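Local coordinates for protein lectin (Trichosanthes anguina, PDB 4HR6) that is the ribosome-inactivating-protein-like part of a three-chain nontoxic seed lectin, whose lectin chain probably binds carbohydrate, at residues B[165-170]-B[184-189]. Numbering follows the deposited sequence.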
loop_
_atom_site.group_PDB
_atom_site.type_symbol
_atom_site.label_atom_id
_atom_site.label_comp_id
_atom_site.label_asym_id
_atom_site.label_seq_id
_atom_site.Cartn_x
_atom_site.Cartn_y
_atom_site.Cartn_z
ATOM N N GLY B 165 11.980 7.082 5.574
ATOM C CA GLY B 165 10.779 6.667 4.844
ATOM C C GLY B 165 10.220 7.722 3.918
ATOM O O GLY B 165 9.142 7.550 3.355
ATOM N N LEU B 166 10.964 8.809 3.735
ATOM C CA LEU B 166 10.567 9.854 2.820
ATOM C C LEU B 166 11.090 9.589 1.410
ATOM O O LEU B 166 12.234 9.169 1.213
ATOM C CB LEU B 166 11.080 11.211 3.311
ATOM C CG LEU B 166 10.335 11.720 4.559
ATOM C CD1 LEU B 166 11.254 12.520 5.467
ATOM C CD2 LEU B 166 9.131 12.551 4.157
ATOM N N PHE B 167 10.243 9.875 0.434
ATOM C CA PHE B 167 10.575 9.710 -0.965
ATOM C C PHE B 167 11.494 10.843 -1.426
ATOM O O PHE B 167 11.516 11.916 -0.833
ATOM C CB PHE B 167 9.289 9.737 -1.799
ATOM C CG PHE B 167 8.439 8.497 -1.678
ATOM C CD1 PHE B 167 7.326 8.359 -2.481
ATOM C CD2 PHE B 167 8.776 7.456 -0.823
ATOM C CE1 PHE B 167 6.534 7.227 -2.422
ATOM C CE2 PHE B 167 7.995 6.318 -0.765
ATOM C CZ PHE B 167 6.875 6.204 -1.571
ATOM N N GLY B 168 12.246 10.591 -2.491
ATOM C CA GLY B 168 13.086 11.615 -3.098
ATOM C C GLY B 168 12.273 12.452 -4.050
ATOM O O GLY B 168 12.653 13.561 -4.387
ATOM N N SER B 169 11.139 11.914 -4.478
ATOM C CA SER B 169 10.280 12.582 -5.421
ATOM C C SER B 169 8.814 12.201 -5.160
ATOM O O SER B 169 8.522 11.116 -4.663
ATOM C CB SER B 169 10.731 12.222 -6.847
ATOM O OG SER B 169 9.631 12.041 -7.718
ATOM N N VAL B 170 7.902 13.103 -5.494
ATOM C CA VAL B 170 6.471 12.863 -5.333
ATOM C C VAL B 170 5.954 11.907 -6.408
ATOM O O VAL B 170 6.338 12.013 -7.561
ATOM C CB VAL B 170 5.690 14.191 -5.400
ATOM C CG1 VAL B 170 4.189 13.953 -5.457
ATOM C CG2 VAL B 170 6.039 15.056 -4.199
ATOM N N ASP B 184 4.479 11.287 -0.911
ATOM C CA ASP B 184 5.881 11.657 -0.783
ATOM C C ASP B 184 6.592 10.889 0.319
ATOM O O ASP B 184 7.675 11.274 0.732
ATOM C CB ASP B 184 5.991 13.168 -0.555
ATOM C CG ASP B 184 5.499 13.597 0.815
ATOM O OD1 ASP B 184 6.160 14.468 1.428
ATOM O OD2 ASP B 184 4.472 13.049 1.290
ATOM N N SER B 185 5.992 9.785 0.781
ATOM C CA SER B 185 6.596 8.959 1.825
ATOM C C SER B 185 5.956 7.589 1.828
ATOM O O SER B 185 4.944 7.374 1.185
ATOM C CB SER B 185 6.409 9.602 3.210
ATOM O OG SER B 185 5.067 9.476 3.642
ATOM N N ILE B 186 6.535 6.669 2.577
ATOM C CA ILE B 186 5.938 5.354 2.721
ATOM C C ILE B 186 4.745 5.290 3.684
ATOM O O ILE B 186 4.102 4.258 3.769
ATOM C CB ILE B 186 6.936 4.333 3.248
ATOM C CG1 ILE B 186 7.569 4.847 4.540
ATOM C CG2 ILE B 186 7.963 4.005 2.183
ATOM C CD1 ILE B 186 7.927 3.730 5.478
ATOM N N TYR B 187 4.456 6.376 4.405
ATOM C CA TYR B 187 3.521 6.324 5.526
ATOM C C TYR B 187 2.102 6.490 5.026
ATOM O O TYR B 187 1.307 7.176 5.653
ATOM C CB TYR B 187 3.885 7.391 6.581
ATOM C CG TYR B 187 5.293 7.203 7.063
ATOM C CD1 TYR B 187 6.292 8.107 6.743
ATOM C CD2 TYR B 187 5.637 6.081 7.765
ATOM C CE1 TYR B 187 7.595 7.917 7.158
ATOM C CE2 TYR B 187 6.938 5.873 8.176
ATOM C CZ TYR B 187 7.903 6.807 7.872
ATOM O OH TYR B 187 9.186 6.587 8.280
ATOM N N TYR B 188 1.806 5.884 3.876
ATOM C CA TYR B 188 0.465 5.872 3.307
ATOM C C TYR B 188 0.069 4.424 3.025
ATOM O O TYR B 188 0.858 3.661 2.449
ATOM C CB TYR B 188 0.410 6.685 2.027
ATOM C CG TYR B 188 0.612 8.160 2.244
ATOM C CD1 TYR B 188 1.893 8.694 2.338
ATOM C CD2 TYR B 188 -0.472 9.028 2.346
ATOM C CE1 TYR B 188 2.093 10.044 2.535
ATOM C CE2 TYR B 188 -0.282 10.379 2.557
ATOM C CZ TYR B 188 1.009 10.885 2.647
ATOM O OH TYR B 188 1.239 12.231 2.848
ATOM N N PRO B 189 -1.139 4.023 3.456
ATOM C CA PRO B 189 -1.503 2.623 3.224
ATOM C C PRO B 189 -1.576 2.273 1.745
ATOM O O PRO B 189 -1.292 1.126 1.366
ATOM C CB PRO B 189 -2.882 2.480 3.906
ATOM C CG PRO B 189 -3.326 3.850 4.249
ATOM C CD PRO B 189 -2.111 4.718 4.320
#
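The ring of Phe167 lies over the backbone of Ser185, with Phe167 CE2 3.5 Å from Ser185 C, while the amide N of Ser185 sits above the same plane toward the rim. With CG anti to the carbonyl carbon (chi1 -73°), the ring swings across the neighbouring strand, and its CE2 also meets CG2 of Ile186 at 3.7 Å. Two backbone bonds, each 2.9 Å long, tie this dense part together: Phe167 N donates to Asp184 O, and Ile186 N donates to Gly165 O. CG1 of Ile186 packs against the same Gly165 O at 3.3 Å, and CG1 also lies over the centre of one face of the Tyr187 ring. Leu166 and Ser185 form the antiparallel, non-hydrogen-bonded pair between these bonds, at the open end of the beta hairpin built from strands 166-174 and 180-185. Ser185 OG, of that same pair, accepts from Tyr187 N two residues on at 3.3 Å, an ST turn where the chain leaves the strand; OG also bonds to Val131 O of a neighbouring lectin chain. Asp184 turns its carboxylate to that neighbouring chain as well, where OD1 forms a salt bridge with its Arg8, which additionally bonds Phe167 O. Beyond the corner at Gly168 and Ser169 the packing thins: CG2 of the exposed Val170 meets CB of Asp184 at 4.1 Å, the two side chains passing at a slant.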